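Local atomic coordinates of calcium-regulated actin-bundling protein (Dictyostelium discoideum, PDB entry 4X3N), a protein that binds and bundles actin filaments under the control of calcium, and may help build and reorganize filopodia and pseudopodia during cell movement. Residues Y74-M77 with H78-I82; E60-F63 with I64-G68; L225-I228 with D229-P232. All coordinates share one frame; numbering follows the deposited sequence.

Contact 1. Residues Y74-M77 with H78-I82; sequences YADM and HCKGI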
ATOM      1  N   TYR A  74      15.612  10.916  -0.240  1.00 27.84           N
ATOM      2  CA  TYR A  74      16.326   9.672   0.016  1.00 30.81           C
ATOM      3  C   TYR A  74      15.431   8.629   0.693  1.00 30.40           C
ATOM      4  O   TYR A  74      15.545   7.464   0.392  1.00 25.14           O
ATOM      5  CB  TYR A  74      17.584   9.877   0.822  1.00 34.28           C
ATOM      6  CG  TYR A  74      18.745  10.155  -0.127  1.00 42.63           C
ATOM      7  CD1 TYR A  74      19.339   9.128  -0.845  1.00 47.90           C
ATOM      8  CD2 TYR A  74      19.192  11.452  -0.353  1.00 50.13           C
ATOM      9  CE1 TYR A  74      20.372   9.380  -1.730  1.00 52.41           C
ATOM     10  CE2 TYR A  74      20.220  11.719  -1.236  1.00 53.79           C
ATOM     11  CZ  TYR A  74      20.802  10.684  -1.920  1.00 55.98           C
ATOM     12  OH  TYR A  74      21.831  10.953  -2.784  1.00 61.93           O
ATOM     13  N   ALA A  75      14.564   9.069   1.590  1.00 28.39           N
ATOM     14  CA  ALA A  75      13.647   8.143   2.279  1.00 25.80           C
ATOM     15  C   ALA A  75      12.675   7.516   1.314  1.00 24.74           C
ATOM     16  O   ALA A  75      12.472   6.283   1.352  1.00 25.86           O
ATOM     17  CB  ALA A  75      12.962   8.830   3.430  1.00 25.01           C
ATOM     18  N   ASP A  76      12.155   8.329   0.382  1.00 23.64           N
ATOM     19  CA  ASP A  76      11.297   7.864  -0.686  1.00 23.58           C
ATOM     20  C   ASP A  76      12.002   6.895  -1.657  1.00 27.11           C
ATOM     21  O   ASP A  76      11.452   5.832  -2.024  1.00 24.77           O
ATOM     22  CB  ASP A  76      10.731   9.054  -1.483  1.00 22.75           C
ATOM     23  CG  ASP A  76       9.584   8.667  -2.347  1.00 22.22           C
ATOM     24  OD1 ASP A  76       8.662   7.983  -1.890  1.00 24.20           O
ATOM     25  OD2 ASP A  76       9.557   9.031  -3.522  1.00 22.78           O
ATOM     26  N   MET A  77      13.212   7.257  -2.079  1.00 28.50           N
ATOM     27  CA  MET A  77      14.027   6.361  -2.930  1.00 26.34           C
ATOM     28  C   MET A  77      14.192   4.967  -2.339  1.00 30.13           C
ATOM     29  O   MET A  77      14.021   3.964  -3.019  1.00 28.11           O
ATOM     30  CB  MET A  77      15.410   6.939  -3.092  1.00 27.19           C
ATOM     31  CG  MET A  77      15.437   8.061  -4.141  1.00 28.82           C
ATOM     32  SD  MET A  77      17.027   8.936  -4.131  1.00 30.94           S
ATOM     33  CE  MET A  77      18.077   7.658  -4.812  1.00 29.71           C
ATOM     34  N   HIS A  78      14.532   4.889  -1.064  1.00 24.62           N
ATOM     35  CA  HIS A  78      14.669   3.617  -0.463  1.00 27.37           C
ATOM     36  C   HIS A  78      13.352   2.844  -0.473  1.00 28.20           C
ATOM     37  O   HIS A  78      13.341   1.653  -0.665  1.00 29.45           O
ATOM     38  CB  HIS A  78      15.175   3.797   0.949  1.00 27.70           C
ATOM     39  CG  HIS A  78      16.513   4.412   0.973  1.00 35.31           C
ATOM     40  ND1 HIS A  78      17.077   4.948   2.111  1.00 43.20           N
ATOM     41  CD2 HIS A  78      17.406   4.604  -0.031  1.00 37.93           C
ATOM     42  CE1 HIS A  78      18.274   5.422   1.806  1.00 41.87           C
ATOM     43  NE2 HIS A  78      18.497   5.215   0.516  1.00 38.96           N
ATOM     44  N   CYS A  79      12.257   3.543  -0.220  1.00 25.78           N
ATOM     45  CA  CYS A  79      10.988   2.930  -0.141  1.00 26.62           C
ATOM     46  C   CYS A  79      10.801   2.299  -1.464  1.00 26.26           C
ATOM     47  O   CYS A  79      10.271   1.217  -1.501  1.00 26.41           O
ATOM     48  CB  CYS A  79       9.901   3.958   0.076  1.00 26.31           C
ATOM     49  SG  CYS A  79       8.231   3.342  -0.066  1.00 33.30           S
ATOM     50  N   LYS A  80      11.169   2.987  -2.543  1.00 24.40           N
ATOM     51  CA  LYS A  80      10.901   2.502  -3.877  1.00 26.22           C
ATOM     52  C   LYS A  80      12.016   1.631  -4.428  1.00 27.34           C
ATOM     53  O   LYS A  80      11.960   1.291  -5.563  1.00 27.45           O
ATOM     54  CB  LYS A  80      10.642   3.674  -4.830  1.00 25.20           C
ATOM     55  CG  LYS A  80       9.358   4.365  -4.447  1.00 27.87           C
ATOM     56  CD  LYS A  80       9.154   5.692  -5.101  1.00 28.55           C
ATOM     57  CE  LYS A  80       7.737   6.115  -4.816  1.00 28.29           C
ATOM     58  NZ  LYS A  80       7.496   7.513  -5.169  1.00 27.19           N
ATOM     59  N   GLY A  81      12.969   1.225  -3.601  1.00 26.71           N
ATOM     60  CA  GLY A  81      14.126   0.507  -4.044  1.00 29.32           C
ATOM     61  C   GLY A  81      14.921   1.145  -5.160  1.00 34.46           C
ATOM     62  O   GLY A  81      15.354   0.418  -6.066  1.00 36.03           O
ATOM     63  N   ILE A  82      15.103   2.485  -5.126  1.00 32.54           N
ATOM     64  CA  ILE A  82      15.958   3.188  -6.069  1.00 30.61           C
ATOM     65  C   ILE A  82      17.244   3.635  -5.324  1.00 27.90           C
ATOM     66  O   ILE A  82      17.174   4.159  -4.252  1.00 30.94           O
ATOM     67  CB  ILE A  82      15.263   4.422  -6.673  1.00 32.62           C
ATOM     68  CG1 ILE A  82      13.878   4.100  -7.205  1.00 32.59           C
ATOM     69  CG2 ILE A  82      16.176   5.069  -7.710  1.00 31.36           C
ATOM     70  CD1 ILE A  82      13.861   3.351  -8.508  1.00 34.86           C
TER
HETATM   71  O   HOH W   1       6.063   9.169  -2.844  1.00 26.44           O
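From Y74 to C79 the backbone is the last stretch of helix 61-79, with H78 N bonded to Y74 O and C79 N to A75 O in ordinary i to i+4 fashion; K80 N still reaches D76 O at 2.9 Å, although K80 itself has left helical angles. G81, with phi +53°, then turns the chain in a Schellman motif: I82 N returns to M77 O at 2.8 Å, nearly straight at 171°, while G81 N bonds to H78 O. D76 OD2 is hydrogen-bonded to Y88 OH and forms a salt bridge one turn on, K80 NZ approaching its syn side at 3.0 Å. D76 CG lies opposite the backbone N (chi1 -165°), keeping the carboxylate about level with its own turn, and the extended K80 chain reaches back to it. A water lies between D76 OD1 and K80 NZ, accepting from the lysine and probably donating to the carboxylate. On another side of the helix, Y74 O sits 3.2 Å above the centre of the H78 ring, and H78 NE2 reaches the edge of the Y74 ring; H78 also packs on N146 of a second subunit. M77 CE lies 3.7 Å from I82 O and more loosely near I82 CG2, and both side chains pack on Y88. Replacing D76 with an alanine would probably leave the K80 ammonium without its carboxylate mate and Y88 OH without this acceptor. The aspartate's charge is probably well balanced by the lysine, with the tyrosine and a water as further partners, while M77 O closes the backbone turn independently.

Contact 2. Residues E60-F63 with I64-G68; sequences EAEF and IYSVG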
ATOM      1  N   GLU A  60      15.444  30.154   5.939  1.00 21.42           N
ATOM      2  CA  GLU A  60      15.575  28.701   6.055  1.00 20.29           C
ATOM      3  C   GLU A  60      15.528  28.026   4.714  1.00 21.81           C
ATOM      4  O   GLU A  60      15.710  26.814   4.615  1.00 20.28           O
ATOM      5  CB  GLU A  60      14.452  28.121   6.863  1.00 21.26           C
ATOM      6  CG  GLU A  60      14.229  28.876   8.156  1.00 25.32           C
ATOM      7  CD  GLU A  60      15.448  28.923   9.068  1.00 26.15           C
ATOM      8  OE1 GLU A  60      15.967  27.829   9.424  1.00 29.69           O
ATOM      9  OE2 GLU A  60      15.814  30.066   9.505  1.00 27.36           O
ATOM     10  N   ALA A  61      15.307  28.794   3.676  1.00 24.82           N
ATOM     11  CA  ALA A  61      15.192  28.172   2.363  1.00 23.38           C
ATOM     12  C   ALA A  61      16.323  27.223   2.077  1.00 22.52           C
ATOM     13  O   ALA A  61      16.116  26.086   1.641  1.00 24.18           O
ATOM     14  CB  ALA A  61      15.067  29.229   1.275  1.00 22.04           C
ATOM     15  N   GLU A  62      17.528  27.625   2.358  1.00 21.70           N
ATOM     16  CA  GLU A  62      18.671  26.787   2.111  1.00 21.61           C
ATOM     17  C   GLU A  62      18.618  25.439   2.851  1.00 22.01           C
ATOM     18  O   GLU A  62      18.996  24.426   2.309  1.00 20.75           O
ATOM     19  CB  GLU A  62      19.975  27.520   2.442  1.00 21.38           C
ATOM     20  CG  GLU A  62      21.219  26.701   2.192  1.00 21.33           C
ATOM     21  CD  GLU A  62      21.370  26.294   0.737  1.00 24.33           C
ATOM     22  OE1 GLU A  62      20.788  26.922  -0.176  1.00 24.05           O
ATOM     23  OE2 GLU A  62      22.020  25.263   0.499  1.00 23.99           O
ATOM     24  N   PHE A  63      18.148  25.446   4.083  1.00 22.37           N
ATOM     25  CA  PHE A  63      18.013  24.215   4.781  1.00 24.49           C
ATOM     26  C   PHE A  63      16.905  23.356   4.160  1.00 20.61           C
ATOM     27  O   PHE A  63      16.998  22.141   4.046  1.00 23.57           O
ATOM     28  CB  PHE A  63      17.639  24.537   6.212  1.00 24.45           C
ATOM     29  CG  PHE A  63      17.581  23.349   7.088  1.00 28.18           C
ATOM     30  CD1 PHE A  63      16.419  22.555   7.146  1.00 28.55           C
ATOM     31  CD2 PHE A  63      18.658  23.032   7.923  1.00 26.48           C
ATOM     32  CE1 PHE A  63      16.378  21.445   7.979  1.00 30.76           C
ATOM     33  CE2 PHE A  63      18.604  21.930   8.769  1.00 27.55           C
ATOM     34  CZ  PHE A  63      17.488  21.109   8.779  1.00 28.71           C
ATOM     35  N   ILE A  64      15.854  24.004   3.759  1.00 20.48           N
ATOM     36  CA  ILE A  64      14.688  23.288   3.224  1.00 21.05           C
ATOM     37  C   ILE A  64      15.151  22.553   1.989  1.00 20.86           C
ATOM     38  O   ILE A  64      14.810  21.382   1.750  1.00 23.76           O
ATOM     39  CB  ILE A  64      13.526  24.243   2.970  1.00 21.12           C
ATOM     40  CG1 ILE A  64      12.874  24.628   4.293  1.00 21.22           C
ATOM     41  CG2 ILE A  64      12.447  23.556   2.060  1.00 20.98           C
ATOM     42  CD1 ILE A  64      12.078  25.881   4.228  1.00 20.66           C
ATOM     43  N   TYR A  65      15.967  23.247   1.212  1.00 20.28           N
ATOM     44  CA  TYR A  65      16.488  22.727  -0.053  1.00 21.91           C
ATOM     45  C   TYR A  65      17.536  21.669   0.092  1.00 24.35           C
ATOM     46  O   TYR A  65      17.426  20.553  -0.492  1.00 23.81           O
ATOM     47  CB  TYR A  65      17.042  23.889  -0.901  1.00 21.38           C
ATOM     48  CG  TYR A  65      17.544  23.447  -2.255  1.00 20.42           C
ATOM     49  CD1 TYR A  65      18.881  23.046  -2.414  1.00 21.56           C
ATOM     50  CD2 TYR A  65      16.709  23.444  -3.369  1.00 22.36           C
ATOM     51  CE1 TYR A  65      19.354  22.640  -3.659  1.00 22.01           C
ATOM     52  CE2 TYR A  65      17.181  23.027  -4.602  1.00 24.52           C
ATOM     53  CZ  TYR A  65      18.506  22.634  -4.724  1.00 23.46           C
ATOM     54  OH  TYR A  65      18.970  22.236  -5.964  1.00 28.88           O
ATOM     55  N   SER A  66      18.535  21.971   0.919  1.00 23.62           N
ATOM     56  CA  SER A  66      19.713  21.112   1.019  1.00 23.97           C
ATOM     57  C   SER A  66      19.544  19.931   1.958  1.00 25.18           C
ATOM     58  O   SER A  66      20.167  18.897   1.759  1.00 24.92           O
ATOM     59  CB  SER A  66      20.914  21.945   1.499  1.00 25.50           C
ATOM     60  OG  SER A  66      21.319  22.707   0.403  1.00 30.26           O
ATOM     61  N   VAL A  67      18.735  20.103   2.983  1.00 23.97           N
ATOM     62  CA  VAL A  67      18.580  19.097   4.023  1.00 24.36           C
ATOM     63  C   VAL A  67      17.191  18.514   4.064  1.00 23.00           C
ATOM     64  O   VAL A  67      17.046  17.305   4.077  1.00 26.25           O
ATOM     65  CB  VAL A  67      18.860  19.680   5.418  1.00 25.60           C
ATOM     66  CG1 VAL A  67      18.847  18.589   6.497  1.00 28.74           C
ATOM     67  CG2 VAL A  67      20.195  20.412   5.459  1.00 29.75           C
ATOM     68  N   GLY A  68      16.152  19.350   4.128  1.00 21.96           N
ATOM     69  CA  GLY A  68      14.779  18.818   4.178  1.00 22.68           C
ATOM     70  C   GLY A  68      14.414  18.020   2.936  1.00 23.72           C
ATOM     71  O   GLY A  68      14.070  16.801   2.998  1.00 22.68           O
TER
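The ring of F63 lies against V67 one turn further along helix 61-79. Starting at its base, F63 CB is close to the next peptide, 3.1 Å from I64 N. The trans first torsion (chi1 -175°) carries the ring along the helix toward V67. CG and CD1 stay near I64 N, CE1 comes close to V67 CB, CD2 and CE2 lie beside V67 CG2, and F63 CZ at the far end meets V67 CG1 at 3.7 Å. V67 CB itself is over the middle of the ring, 3.8 Å from the centroid and only 7° off the normal, a CH-pi contact squarely on the face. The backbone here is unusual: F63 O accepts from both V67 N and G68 N, each at 2.9 Å, the latter bond straighter at 167° and marking a wider pi-type turn. Elsewhere on the turn, S66 OG donates to E62 OE2 at 2.7 Å, coming from above the carboxylate plane; E62 OE1 is meanwhile in a salt bridge with R281 of helix 273-290. F63 and V67 pack against helix 96-111 (C110, L106, F109), and F63 and I64 against helix 153-160, which carries the calcium ligand E155. The apolar and polar faces therefore do separate work: the ring and valine fill a buried interface, whereas serine and arginine share out the glutamate's charge and probably keep it ionised.

Contact 3. Residues L225-I228 with D229-P232; sequences LAQI and DSGP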
ATOM      1  N   LEU A 225      33.258   5.440 -23.228  1.00 49.44           N
ATOM      2  CA  LEU A 225      33.195   5.965 -21.862  1.00 42.69           C
ATOM      3  C   LEU A 225      34.207   7.073 -21.736  1.00 41.85           C
ATOM      4  O   LEU A 225      33.896   8.162 -21.246  1.00 38.27           O
ATOM      5  CB  LEU A 225      33.469   4.881 -20.848  1.00 43.70           C
ATOM      6  CG  LEU A 225      32.584   4.847 -19.619  1.00 46.09           C
ATOM      7  CD1 LEU A 225      33.390   4.249 -18.484  1.00 44.63           C
ATOM      8  CD2 LEU A 225      32.018   6.207 -19.227  1.00 43.14           C
ATOM      9  N   ALA A 226      35.413   6.837 -22.250  1.00 42.06           N
ATOM     10  CA  ALA A 226      36.465   7.835 -22.151  1.00 41.93           C
ATOM     11  C   ALA A 226      36.095   9.078 -22.911  1.00 41.66           C
ATOM     12  O   ALA A 226      36.458  10.168 -22.522  1.00 41.79           O
ATOM     13  CB  ALA A 226      37.787   7.272 -22.685  1.00 44.36           C
ATOM     14  N   GLN A 227      35.375   8.926 -24.011  1.00 45.02           N
ATOM     15  CA  GLN A 227      35.059  10.071 -24.852  1.00 52.20           C
ATOM     16  C   GLN A 227      33.705  10.759 -24.515  1.00 52.71           C
ATOM     17  O   GLN A 227      33.332  11.775 -25.123  1.00 47.45           O
ATOM     18  CB  GLN A 227      35.078   9.612 -26.303  1.00 56.25           C
ATOM     19  CG  GLN A 227      35.300  10.756 -27.286  1.00 68.69           C
ATOM     20  CD  GLN A 227      36.699  11.369 -27.191  1.00 68.94           C
ATOM     21  OE1 GLN A 227      37.652  10.840 -27.760  1.00 67.52           O
ATOM     22  NE2 GLN A 227      36.818  12.497 -26.495  1.00 67.18           N
ATOM     23  N   ILE A 228      33.011  10.231 -23.507  1.00 44.82           N
ATOM     24  CA  ILE A 228      31.578  10.478 -23.348  1.00 42.39           C
ATOM     25  C   ILE A 228      31.184  11.926 -23.309  1.00 40.64           C
ATOM     26  O   ILE A 228      30.120  12.285 -23.811  1.00 44.94           O
ATOM     27  CB  ILE A 228      30.999   9.782 -22.095  1.00 39.18           C
ATOM     28  CG1 ILE A 228      29.488   9.771 -22.176  1.00 37.20           C
ATOM     29  CG2 ILE A 228      31.468  10.471 -20.815  1.00 37.86           C
ATOM     30  CD1 ILE A 228      28.853   8.779 -21.262  1.00 42.93           C
ATOM     31  N   ASP A 229      32.010  12.776 -22.738  1.00 41.37           N
ATOM     32  CA  ASP A 229      31.621  14.168 -22.625  1.00 44.25           C
ATOM     33  C   ASP A 229      31.815  15.017 -23.874  1.00 44.04           C
ATOM     34  O   ASP A 229      31.595  16.204 -23.844  1.00 41.26           O
ATOM     35  CB  ASP A 229      32.331  14.792 -21.460  1.00 44.98           C
ATOM     36  CG  ASP A 229      31.898  14.195 -20.175  1.00 49.60           C
ATOM     37  OD1 ASP A 229      30.739  13.717 -20.075  1.00 43.11           O
ATOM     38  OD2 ASP A 229      32.715  14.197 -19.247  1.00 51.43           O
ATOM     39  N   SER A 230      32.211  14.403 -24.974  1.00 43.03           N
ATOM     40  CA  SER A 230      32.170  15.097 -26.234  1.00 43.73           C
ATOM     41  C   SER A 230      31.152  14.346 -27.097  1.00 39.81           C
ATOM     42  O   SER A 230      31.066  14.537 -28.296  1.00 39.73           O
ATOM     43  CB  SER A 230      33.597  15.123 -26.841  1.00 47.47           C
ATOM     44  OG  SER A 230      34.162  13.811 -26.881  1.00 45.84           O
ATOM     45  N   GLY A 231      30.351  13.495 -26.466  1.00 38.23           N
ATOM     46  CA  GLY A 231      29.307  12.742 -27.173  1.00 36.35           C
ATOM     47  C   GLY A 231      27.984  13.481 -27.249  1.00 29.79           C
ATOM     48  O   GLY A 231      27.843  14.577 -26.760  1.00 31.38           O
ATOM     49  N   PRO A 232      27.014  12.886 -27.919  1.00 33.49           N
ATOM     50  CA  PRO A 232      25.752  13.546 -28.126  1.00 32.08           C
ATOM     51  C   PRO A 232      25.001  13.832 -26.860  1.00 31.63           C
ATOM     52  O   PRO A 232      24.448  14.899 -26.710  1.00 33.50           O
ATOM     53  CB  PRO A 232      24.947  12.545 -28.967  1.00 33.87           C
ATOM     54  CG  PRO A 232      25.757  11.324 -29.084  1.00 35.54           C
ATOM     55  CD  PRO A 232      27.174  11.704 -28.781  1.00 34.76           C
TER
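Q227 O takes two bonds from S230: the hydroxyl OG donates at 2.8 Å, in the carbonyl plane on a lone pair, and the backbone N donates at 2.9 Å, nearly straight at 170° but tilted from that plane. The same OG then accepts from the Q227 side chain, whose NE2 lies 3.0 Å from S230 OG. That third bond is bent (131°), with the hydroxyl well out of the amide plane. Two torsions bring the groups together: S230 OG sits between its own backbone N and carbonyl carbon (chi1 52°), tucked back over the turn, and Q227 bends at its second torsion to fold its amide toward the serine. The result is a small ring of bonds in which the hydroxyl both gives and receives, which probably limits how it can turn. One residue on, G231 N bonds to I228 O at 2.9 Å, reaching that oxygen from above its carbonyl plane. D229 lies across I228, D229 OD1 being 3.4 Å from I228 CG2, and D229 OD1 is hydrogen-bonded to Y200 OH of helix 181-211. The turn lies at the surface, where the chain leaves helix 220-227 through a short 3-10 stretch and G231 takes the N-cap position of helix 232-255. Beside it runs helix 181-211, touched by L225 at K204, L207 and T208, by I228 at K204, and by D229 through Y200.

In the fold
Contacts 2, 1 and 3 follow one another in that order along the chain. The first two share helix 61-79: contact 2 is its buried opening turns, contact 1 its partly buried end, their centres 20 Å apart and their nearest atoms about 7 Å. Both have side chains packed on helix 96-111, so this one helix carries contacts from the interior to a partly buried end. Contact 3 is remote, 30 Å from contact 1 and 34 Å from contact 2 between centres, at the junction of helices 220-227 and 232-255 in the F-actin-bundling C-terminal region. Helix 273-290 packs on the start of helix 61-79, which also meets helix 153-160 and so adjoins the calcium site.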